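Local atomic coordinates of spore germination protein GerM (Bacillus subtilis subsp. subtilis str. 168, PDB entry 6GZB), a protein that is of unknown molecular function but affects both sporulation and germination, and carries two GerMN domains in tandem. Residues A79-Q88 and A102-V112; D117-F128 and S152-G162. All blocks are in the same frame, centred on the assembly; numbering follows the deposited sequence.

Contact 1 (A79-Q88 and A102-V112); sequences AKQALEYLVQ and AVLPADTTVNV. With EDO (1,2-ethanediol), chain H.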
loop_
_atom_site.group_PDB
_atom_site.type_symbol
_atom_site.label_atom_id
_atom_site.label_comp_id
_atom_site.label_asym_id
_atom_site.label_seq_id
_atom_site.Cartn_x
_atom_site.Cartn_y
_atom_site.Cartn_z
ATOM N N ALA A 79 6.024 14.213 -9.554
ATOM C CA ALA A 79 6.546 12.859 -9.497
ATOM C C ALA A 79 8.008 12.877 -9.092
ATOM O O ALA A 79 8.435 12.122 -8.219
ATOM C CB ALA A 79 6.380 12.181 -10.842
ATOM N N LYS A 80 8.774 13.756 -9.720
ATOM C CA LYS A 80 10.169 13.948 -9.354
ATOM C C LYS A 80 10.298 14.424 -7.909
ATOM O O LYS A 80 11.161 13.968 -7.154
ATOM C CB LYS A 80 10.811 14.959 -10.301
ATOM C CG LYS A 80 12.162 15.464 -9.845
ATOM C CD LYS A 80 12.668 16.516 -10.816
ATOM C CE LYS A 80 14.039 17.028 -10.405
ATOM N NZ LYS A 80 14.823 17.479 -11.580
ATOM N N GLN A 81 9.433 15.344 -7.522
ATOM C CA GLN A 81 9.494 15.906 -6.180
ATOM C C GLN A 81 9.233 14.823 -5.140
ATOM O O GLN A 81 9.910 14.758 -4.116
ATOM C CB GLN A 81 8.465 17.022 -6.033
ATOM C CG GLN A 81 8.506 17.706 -4.676
ATOM C CD GLN A 81 7.275 18.533 -4.426
ATOM O OE1 GLN A 81 6.159 18.120 -4.744
ATOM N NE2 GLN A 81 7.473 19.729 -3.883
ATOM N N ALA A 82 8.252 13.967 -5.416
ATOM C CA ALA A 82 7.901 12.891 -4.494
ATOM C C ALA A 82 9.108 11.983 -4.231
ATOM O O ALA A 82 9.396 11.646 -3.088
ATOM C CB ALA A 82 6.738 12.086 -5.043
ATOM N N LEU A 83 9.848 11.647 -5.282
ATOM C CA LEU A 83 11.052 10.837 -5.129
ATOM C C LEU A 83 12.143 11.582 -4.363
ATOM O O LEU A 83 12.883 10.981 -3.585
ATOM C CB LEU A 83 11.588 10.411 -6.492
ATOM C CG LEU A 83 10.686 9.467 -7.293
ATOM C CD1 LEU A 83 11.443 8.956 -8.512
ATOM C CD2 LEU A 83 10.212 8.299 -6.444
ATOM N N GLU A 84 12.258 12.883 -4.595
ATOM C CA GLU A 84 13.245 13.699 -3.883
ATOM C C GLU A 84 12.974 13.687 -2.389
ATOM O O GLU A 84 13.893 13.818 -1.575
ATOM C CB GLU A 84 13.234 15.145 -4.403
ATOM C CG GLU A 84 14.143 15.369 -5.603
ATOM C CD GLU A 84 13.784 16.596 -6.429
ATOM O OE1 GLU A 84 14.416 16.801 -7.488
ATOM O OE2 GLU A 84 12.859 17.343 -6.052
ATOM N N TYR A 85 11.707 13.514 -2.028
ATOM C CA TYR A 85 11.325 13.468 -0.620
ATOM C C TYR A 85 11.418 12.064 -0.033
ATOM O O TYR A 85 10.984 11.825 1.093
ATOM C CB TYR A 85 9.922 14.037 -0.442
ATOM C CG TYR A 85 9.921 15.532 -0.218
ATOM C CD1 TYR A 85 10.101 16.414 -1.276
ATOM C CD2 TYR A 85 9.773 16.064 1.053
ATOM C CE1 TYR A 85 10.104 17.778 -1.077
ATOM C CE2 TYR A 85 9.749 17.430 1.255
ATOM C CZ TYR A 85 9.940 18.280 0.190
ATOM O OH TYR A 85 9.952 19.640 0.378
ATOM N N LEU A 86 12.016 11.144 -0.787
ATOM C CA LEU A 86 12.398 9.846 -0.249
ATOM C C LEU A 86 13.879 9.822 0.133
ATOM O O LEU A 86 14.378 8.814 0.623
ATOM C CB LEU A 86 12.142 8.748 -1.286
ATOM C CG LEU A 86 10.701 8.569 -1.739
ATOM C CD1 LEU A 86 10.613 7.479 -2.788
ATOM C CD2 LEU A 86 9.810 8.241 -0.550
ATOM N N VAL A 87 14.598 10.893 -0.183
ATOM C CA VAL A 87 16.054 10.874 -0.056
ATOM C C VAL A 87 16.470 11.190 1.374
ATOM O O VAL A 87 16.066 12.206 1.936
ATOM C CB VAL A 87 16.732 11.870 -1.010
ATOM C CG1 VAL A 87 18.246 11.828 -0.828
ATOM C CG2 VAL A 87 16.347 11.565 -2.449
ATOM N N GLN A 88 17.224 10.274 1.969
ATOM C CA GLN A 88 17.825 10.473 3.285
ATOM C C GLN A 88 18.612 11.780 3.339
ATOM O O GLN A 88 19.444 12.061 2.470
ATOM C CB GLN A 88 18.739 9.290 3.618
ATOM C CG GLN A 88 19.773 9.562 4.709
ATOM C CD GLN A 88 19.185 9.512 6.105
ATOM O OE1 GLN A 88 18.468 8.573 6.450
ATOM N NE2 GLN A 88 19.489 10.524 6.920
ATOM N N ALA A 102 13.790 7.556 5.886
ATOM C CA ALA A 102 13.839 7.769 4.454
ATOM C C ALA A 102 14.442 6.555 3.762
ATOM O O ALA A 102 14.866 5.603 4.416
ATOM C CB ALA A 102 14.631 9.020 4.141
ATOM N N VAL A 103 14.454 6.573 2.436
ATOM C CA VAL A 103 14.636 5.340 1.663
ATOM C C VAL A 103 15.867 5.392 0.757
ATOM O O VAL A 103 16.645 4.446 0.691
ATOM C CB VAL A 103 13.398 5.059 0.791
ATOM C CG1 VAL A 103 13.620 3.828 -0.077
ATOM C CG2 VAL A 103 12.172 4.869 1.660
ATOM N N LEU A 104 15.993 6.462 -0.010
ATOM C CA LEU A 104 17.096 6.581 -0.958
ATOM C C LEU A 104 18.328 7.147 -0.261
ATOM O O LEU A 104 18.206 7.936 0.680
ATOM C CB LEU A 104 16.697 7.480 -2.122
ATOM C CG LEU A 104 15.473 7.008 -2.907
ATOM C CD1 LEU A 104 15.078 8.038 -3.956
ATOM C CD2 LEU A 104 15.737 5.643 -3.532
ATOM N N PRO A 105 19.522 6.723 -0.699
ATOM C CA PRO A 105 20.772 7.171 -0.083
ATOM C C PRO A 105 20.978 8.672 -0.216
ATOM O O PRO A 105 20.494 9.284 -1.170
ATOM C CB PRO A 105 21.843 6.405 -0.859
ATOM C CG PRO A 105 21.131 5.213 -1.421
ATOM C CD PRO A 105 19.753 5.702 -1.736
ATOM N N ALA A 106 21.673 9.259 0.755
ATOM C CA ALA A 106 21.929 10.698 0.768
ATOM C C ALA A 106 22.566 11.149 -0.535
ATOM O O ALA A 106 23.364 10.425 -1.135
ATOM C CB ALA A 106 22.827 11.067 1.942
ATOM N N ASP A 107 22.152 12.326 -0.992
ATOM C CA ASP A 107 22.738 12.975 -2.157
ATOM C C ASP A 107 22.324 12.310 -3.469
ATOM O O ASP A 107 22.835 12.661 -4.528
ATOM C CB ASP A 107 24.264 13.023 -2.047
ATOM C CG ASP A 107 24.740 13.830 -0.854
ATOM O OD1 ASP A 107 24.296 14.988 -0.698
ATOM O OD2 ASP A 107 25.565 13.304 -0.074
ATOM N N THR A 108 21.352 11.405 -3.411
ATOM C CA THR A 108 20.721 10.908 -4.630
ATOM C C THR A 108 19.867 11.998 -5.265
ATOM O O THR A 108 19.094 12.666 -4.581
ATOM C CB THR A 108 19.851 9.667 -4.357
ATOM O OG1 THR A 108 20.656 8.630 -3.777
ATOM C CG2 THR A 108 19.229 9.159 -5.651
ATOM N N THR A 109 20.057 12.216 -6.565
ATOM C CA THR A 109 19.179 13.092 -7.344
ATOM C C THR A 109 18.494 12.273 -8.433
ATOM O O THR A 109 18.902 11.151 -8.714
ATOM C CB THR A 109 19.970 14.241 -8.001
ATOM O OG1 THR A 109 20.923 13.702 -8.925
ATOM C CG2 THR A 109 20.698 15.069 -6.940
ATOM N N VAL A 110 17.450 12.824 -9.044
ATOM C CA VAL A 110 16.630 12.038 -9.956
ATOM C C VAL A 110 15.888 12.913 -10.956
ATOM O O VAL A 110 15.471 14.020 -10.631
ATOM C CB VAL A 110 15.612 11.174 -9.182
ATOM C CG1 VAL A 110 14.591 12.056 -8.476
ATOM C CG2 VAL A 110 14.926 10.180 -10.113
ATOM N N ASN A 111 15.774 12.418 -12.189
ATOM C CA ASN A 111 14.834 12.939 -13.174
ATOM C C ASN A 111 13.721 11.921 -13.425
ATOM O O ASN A 111 13.951 10.711 -13.407
ATOM C CB ASN A 111 15.550 13.224 -14.497
ATOM C CG ASN A 111 16.658 14.244 -14.351
ATOM O OD1 ASN A 111 16.483 15.281 -13.718
ATOM N ND2 ASN A 111 17.804 13.959 -14.950
ATOM N N VAL A 112 12.529 12.422 -13.721
ATOM C CA VAL A 112 11.401 11.562 -14.024
ATOM C C VAL A 112 10.791 11.956 -15.358
ATOM O O VAL A 112 10.373 13.093 -15.560
ATOM C CB VAL A 112 10.316 11.620 -12.928
ATOM C CG1 VAL A 112 9.154 10.710 -13.294
ATOM C CG2 VAL A 112 10.908 11.214 -11.585
HETATM C C1 EDO H . 20.409 13.251 -12.723
HETATM O O1 EDO H . 19.899 13.457 -11.396
HETATM C C2 EDO H . 21.168 11.933 -12.809
HETATM O O2 EDO H . 21.143 11.424 -14.151
HETATM O O HOH W 1 16.801 15.383 -7.502
HETATM O O HOH W 2 20.323 14.020 0.780
HETATM O O HOH W 3 15.790 8.835 7.371
#
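K80 holds CG opposite its backbone N (chi1 167°) and stays extended beyond, which lays its chain beside V112 and along the backbone of V110: CE comes 3.3 Å from V110 O, and NZ makes a weak hydrogen bond to N111 OD1 at 3.5 Å, the two side chains running side by side. With an alanine here, N111 OD1 would probably lose this weak partner and V110 O the aliphatic chain beside it. L83 turns CG away from its carbonyl carbon (chi1 -65°), and its side chain meets V110 and V112 at about right angles, with CB 4.0 Å from V110 CG1 and CD1 3.9 Å from V112 CG2. Helix 78-84 thus packs against edge strand 110-114 of the first GerMN domain's mixed sheet, the short axes of 79-84 and 110-112 passing 7.8 Å apart at 150°. L83 also reaches A122 on the neighbouring strand, so the helix bears on more than the sheet edge. Past the helix end, a type I turn from E84 to V87 delivers the chain to a single bridge between V87 and L104. There L86 O accepts two backbone donors: V103 N lies slightly tilted from its carbonyl plane, whereas L104 N at 2.9 Å stands well above it. Q88 N returns a bond of 2.8 Å to L104 O. L104 CD1 touches both L86 CB and V87 CG2, while V87 CG1 rests on P105 O. Water bridges link E84 OE1 to V110 N, Q88 O to D107 N and Q88 OE1 to A102 N.

Contact 2 (D117-F128 and S152-G162); sequences DGTAIADFSNEF and SIDKVKLRING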
loop_
_atom_site.group_PDB
_atom_site.type_symbol
_atom_site.label_atom_id
_atom_site.label_comp_id
_atom_site.label_asym_id
_atom_site.label_seq_id
_atom_site.Cartn_x
_atom_site.Cartn_y
_atom_site.Cartn_z
ATOM N N ASP A 117 2.050 6.244 -22.402
ATOM C CA ASP A 117 1.531 4.914 -22.118
ATOM C C ASP A 117 1.404 4.628 -20.617
ATOM O O ASP A 117 0.953 3.548 -20.223
ATOM C CB ASP A 117 2.408 3.842 -22.779
ATOM C CG ASP A 117 3.797 3.746 -22.160
ATOM O OD1 ASP A 117 4.154 4.590 -21.311
ATOM O OD2 ASP A 117 4.549 2.836 -22.558
ATOM N N GLY A 118 1.804 5.585 -19.785
ATOM C CA GLY A 118 1.670 5.436 -18.334
ATOM C C GLY A 118 2.964 5.013 -17.652
ATOM O O GLY A 118 2.998 4.821 -16.439
ATOM N N THR A 119 4.037 4.911 -18.426
ATOM C CA THR A 119 5.330 4.504 -17.904
ATOM C C THR A 119 6.082 5.718 -17.394
ATOM O O THR A 119 6.228 6.707 -18.106
ATOM C CB THR A 119 6.184 3.828 -18.995
ATOM O OG1 THR A 119 5.543 2.623 -19.420
ATOM C CG2 THR A 119 7.571 3.497 -18.471
ATOM N N ALA A 120 6.565 5.641 -16.160
ATOM C CA ALA A 120 7.481 6.649 -15.647
ATOM C C ALA A 120 8.882 6.090 -15.603
ATOM O O ALA A 120 9.107 4.989 -15.093
ATOM C CB ALA A 120 7.058 7.096 -14.260
ATOM N N ILE A 121 9.822 6.846 -16.153
ATOM C CA ILE A 121 11.217 6.463 -16.111
ATOM C C ILE A 121 11.936 7.313 -15.075
ATOM O O ILE A 121 12.003 8.537 -15.193
ATOM C CB ILE A 121 11.885 6.633 -17.491
ATOM C CG1 ILE A 121 11.244 5.677 -18.499
ATOM C CG2 ILE A 121 13.372 6.345 -17.398
ATOM C CD1 ILE A 121 11.521 6.027 -19.941
ATOM N N ALA A 122 12.422 6.663 -14.028
ATOM C CA ALA A 122 13.108 7.361 -12.957
ATOM C C ALA A 122 14.599 7.164 -13.113
ATOM O O ALA A 122 15.102 6.052 -12.955
ATOM C CB ALA A 122 12.647 6.840 -11.606
ATOM N N ASP A 123 15.300 8.249 -13.432
ATOM C CA ASP A 123 16.724 8.185 -13.753
ATOM C C ASP A 123 17.514 8.815 -12.608
ATOM O O ASP A 123 17.422 10.013 -12.369
ATOM C CB ASP A 123 16.996 8.925 -15.072
ATOM C CG ASP A 123 18.396 8.664 -15.630
ATOM O OD1 ASP A 123 19.196 7.968 -14.968
ATOM O OD2 ASP A 123 18.719 9.206 -16.706
ATOM N N PHE A 124 18.260 7.989 -11.886
ATOM C CA PHE A 124 18.890 8.399 -10.632
ATOM C C PHE A 124 20.373 8.695 -10.847
ATOM O O PHE A 124 21.013 8.134 -11.737
ATOM C CB PHE A 124 18.745 7.292 -9.577
ATOM C CG PHE A 124 17.328 7.053 -9.136
ATOM C CD1 PHE A 124 16.768 7.811 -8.122
ATOM C CD2 PHE A 124 16.574 6.031 -9.692
ATOM C CE1 PHE A 124 15.471 7.583 -7.700
ATOM C CE2 PHE A 124 15.268 5.797 -9.273
ATOM C CZ PHE A 124 14.721 6.571 -8.271
ATOM N N SER A 125 20.932 9.523 -9.977
ATOM C CA SER A 125 22.370 9.700 -9.914
ATOM C C SER A 125 23.033 8.473 -9.284
ATOM O O SER A 125 22.353 7.576 -8.784
ATOM C CB SER A 125 22.705 10.957 -9.116
ATOM O OG SER A 125 22.484 10.768 -7.731
ATOM N N ASN A 126 24.364 8.459 -9.282
ATOM C CA ASN A 126 25.115 7.269 -8.901
ATOM C C ASN A 126 25.035 6.962 -7.412
ATOM O O ASN A 126 25.277 5.821 -6.998
ATOM C CB ASN A 126 26.578 7.393 -9.321
ATOM C CG ASN A 126 27.301 6.058 -9.294
ATOM O OD1 ASN A 126 28.164 5.820 -8.447
ATOM N ND2 ASN A 126 26.902 5.154 -10.179
ATOM N N GLU A 127 24.711 7.970 -6.606
ATOM C CA GLU A 127 24.525 7.764 -5.157
ATOM C C GLU A 127 23.415 6.756 -4.854
ATOM O O GLU A 127 23.363 6.188 -3.754
ATOM C CB GLU A 127 24.199 9.088 -4.469
ATOM C CG GLU A 127 25.390 10.015 -4.329
ATOM C CD GLU A 127 25.634 10.856 -5.564
ATOM O OE1 GLU A 127 24.867 10.725 -6.548
ATOM O OE2 GLU A 127 26.581 11.670 -5.536
ATOM N N PHE A 128 22.518 6.557 -5.821
ATOM C CA PHE A 128 21.452 5.561 -5.713
ATOM C C PHE A 128 21.990 4.194 -5.284
ATOM O O PHE A 128 21.268 3.396 -4.682
ATOM C CB PHE A 128 20.719 5.440 -7.053
ATOM C CG PHE A 128 19.564 4.475 -7.038
ATOM C CD1 PHE A 128 18.309 4.886 -6.628
ATOM C CD2 PHE A 128 19.721 3.168 -7.494
ATOM C CE1 PHE A 128 17.233 4.012 -6.649
ATOM C CE2 PHE A 128 18.648 2.293 -7.534
ATOM C CZ PHE A 128 17.407 2.708 -7.097
ATOM N N SER A 152 -1.286 9.475 -13.848
ATOM C CA SER A 152 -0.569 9.406 -15.115
ATOM C C SER A 152 0.520 8.331 -15.118
ATOM O O SER A 152 1.133 8.091 -16.150
ATOM C CB SER A 152 0.062 10.760 -15.433
ATOM O OG SER A 152 1.059 11.104 -14.479
ATOM N N ILE A 153 0.764 7.700 -13.970
ATOM C CA ILE A 153 1.794 6.667 -13.869
ATOM C C ILE A 153 1.216 5.356 -13.331
ATOM O O ILE A 153 0.703 5.305 -12.209
ATOM C CB ILE A 153 2.939 7.123 -12.952
ATOM C CG1 ILE A 153 3.524 8.445 -13.445
ATOM C CG2 ILE A 153 4.040 6.080 -12.916
ATOM C CD1 ILE A 153 4.431 9.127 -12.444
ATOM N N ASP A 154 1.322 4.285 -14.112
ATOM C CA ASP A 154 0.988 2.959 -13.595
ATOM C C ASP A 154 2.087 1.926 -13.785
ATOM O O ASP A 154 1.951 0.799 -13.334
ATOM C CB ASP A 154 -0.323 2.452 -14.197
ATOM C CG ASP A 154 -0.394 2.655 -15.690
ATOM O OD1 ASP A 154 0.636 2.455 -16.366
ATOM O OD2 ASP A 154 -1.475 3.039 -16.186
ATOM N N LYS A 155 3.198 2.328 -14.395
ATOM C CA LYS A 155 4.346 1.440 -14.581
ATOM C C LYS A 155 5.622 2.236 -14.393
ATOM O O LYS A 155 5.653 3.442 -14.651
ATOM C CB LYS A 155 4.357 0.852 -15.998
ATOM C CG LYS A 155 3.243 -0.137 -16.290
ATOM C CD LYS A 155 3.290 -0.604 -17.740
ATOM C CE LYS A 155 3.142 0.550 -18.725
ATOM N NZ LYS A 155 1.718 0.929 -18.932
ATOM N N VAL A 156 6.690 1.554 -14.008
ATOM C CA VAL A 156 7.914 2.242 -13.629
ATOM C C VAL A 156 9.127 1.553 -14.233
ATOM O O VAL A 156 9.214 0.323 -14.249
ATOM C CB VAL A 156 8.060 2.300 -12.092
ATOM C CG1 VAL A 156 9.419 2.839 -11.700
ATOM C CG2 VAL A 156 6.954 3.154 -11.486
ATOM N N LYS A 157 10.063 2.356 -14.723
ATOM C CA LYS A 157 11.356 1.860 -15.164
ATOM C C LYS A 157 12.439 2.630 -14.427
ATOM O O LYS A 157 12.319 3.835 -14.205
ATOM C CB LYS A 157 11.530 2.064 -16.668
ATOM C CG LYS A 157 10.743 1.092 -17.533
ATOM C CD LYS A 157 11.035 1.336 -19.005
ATOM C CE LYS A 157 10.042 0.631 -19.921
ATOM N NZ LYS A 157 10.088 -0.849 -19.776
ATOM N N LEU A 158 13.491 1.924 -14.037
ATOM C CA LEU A 158 14.544 2.512 -13.219
ATOM C C LEU A 158 15.820 2.664 -14.044
ATOM O O LEU A 158 16.175 1.777 -14.808
ATOM C CB LEU A 158 14.815 1.618 -12.009
ATOM C CG LEU A 158 14.036 1.842 -10.702
ATOM C CD1 LEU A 158 12.759 2.635 -10.877
ATOM C CD2 LEU A 158 13.743 0.522 -10.013
ATOM N N ARG A 159 16.494 3.799 -13.908
ATOM C CA ARG A 159 17.811 3.969 -14.507
ATOM C C ARG A 159 18.784 4.576 -13.520
ATOM O O ARG A 159 18.385 5.294 -12.604
ATOM C CB ARG A 159 17.719 4.863 -15.742
ATOM C CG ARG A 159 17.010 4.218 -16.919
ATOM C CD ARG A 159 16.810 5.215 -18.048
ATOM N NE ARG A 159 16.147 4.607 -19.192
ATOM C CZ ARG A 159 15.957 5.211 -20.358
ATOM N NH1 ARG A 159 16.434 6.433 -20.573
ATOM N NH2 ARG A 159 15.325 4.572 -21.327
ATOM N N ILE A 160 20.067 4.294 -13.721
ATOM C CA ILE A 160 21.135 5.035 -13.051
ATOM C C ILE A 160 22.028 5.710 -14.090
ATOM O O ILE A 160 22.616 5.045 -14.941
ATOM C CB ILE A 160 21.991 4.117 -12.167
ATOM C CG1 ILE A 160 21.116 3.387 -11.149
ATOM C CG2 ILE A 160 23.071 4.915 -11.451
ATOM C CD1 ILE A 160 21.870 2.340 -10.353
ATOM N N ASN A 161 22.047 7.037 -14.070
ATOM C CA ASN A 161 22.774 7.819 -15.060
ATOM C C ASN A 161 22.467 7.360 -16.485
ATOM O O ASN A 161 23.358 7.261 -17.319
ATOM C CB ASN A 161 24.273 7.747 -14.779
ATOM C CG ASN A 161 24.696 8.656 -13.635
ATOM O OD1 ASN A 161 25.509 8.276 -12.789
ATOM N ND2 ASN A 161 24.127 9.859 -13.592
ATOM N N GLY A 162 21.198 7.070 -16.750
ATOM C CA GLY A 162 20.738 6.763 -18.096
ATOM C C GLY A 162 20.854 5.292 -18.461
ATOM O O GLY A 162 20.315 4.857 -19.476
HETATM O O HOH W 4 17.695 8.479 -18.857
HETATM O O HOH W 5 26.017 10.459 -10.725
#
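R159 and I121 cross obliquely, with I121 CG2 over one face of the guanidinium and 3.7 Å from R159 CD. The carboxylate of D123 is turned 79° from that guanidinium plane, and the two groups meet through a water held by D123 OD2 and R159 NH1 rather than by direct charge contact. D123 CG lies anti to its backbone N (chi1 -168°), which carries OD1 to the syn-side bond from G162 N at 2.8 Å. Strands 119-124 and 155-160 run parallel, 19° apart, as the two strands of a beta-alpha-beta unit whose helix 136-147 covers the face bearing A122, V156 and L158. A continuous ladder joins them, for example A122 N to K157 O at 2.8 Å, nearly straight. On the helix-covered face, A120 CB presses tightly on I153 CG2 at 3.5 Å, and the F124 ring takes L158 CD1 at its edge. F128 crosses I160 at about a right angle, F128 CD2 lying 3.7 Å from I160 CD1. At the far end K155 bends its chain so that NZ donates to D117 O (3.0 Å) while forming a salt bridge with D154 OD1. K157 CE brushes T119 CG2, its NZ bonding to D177 O.

Overall arrangement
Contact 1 closes before contact 2 opens, and both lie within the first GerMN domain. Their centres lie 11 Å apart, on the same side of the chain's centre. The evidence that they form one unit is the shared mixed sheet: strand 110-114, which receives helix 78-84 in contact 1, is the antiparallel neighbour of strand 119-124, which pairs in parallel with 155-160 in contact 2. Probable backbone hydrogen bonds from D123 N to N111 O and from S125 N to T109 O join the two directly. A second sheet, 262-264, 267-272, 307-312 and 330-331, repeats the same strand order and directions, consistent with tandem GerMN domains.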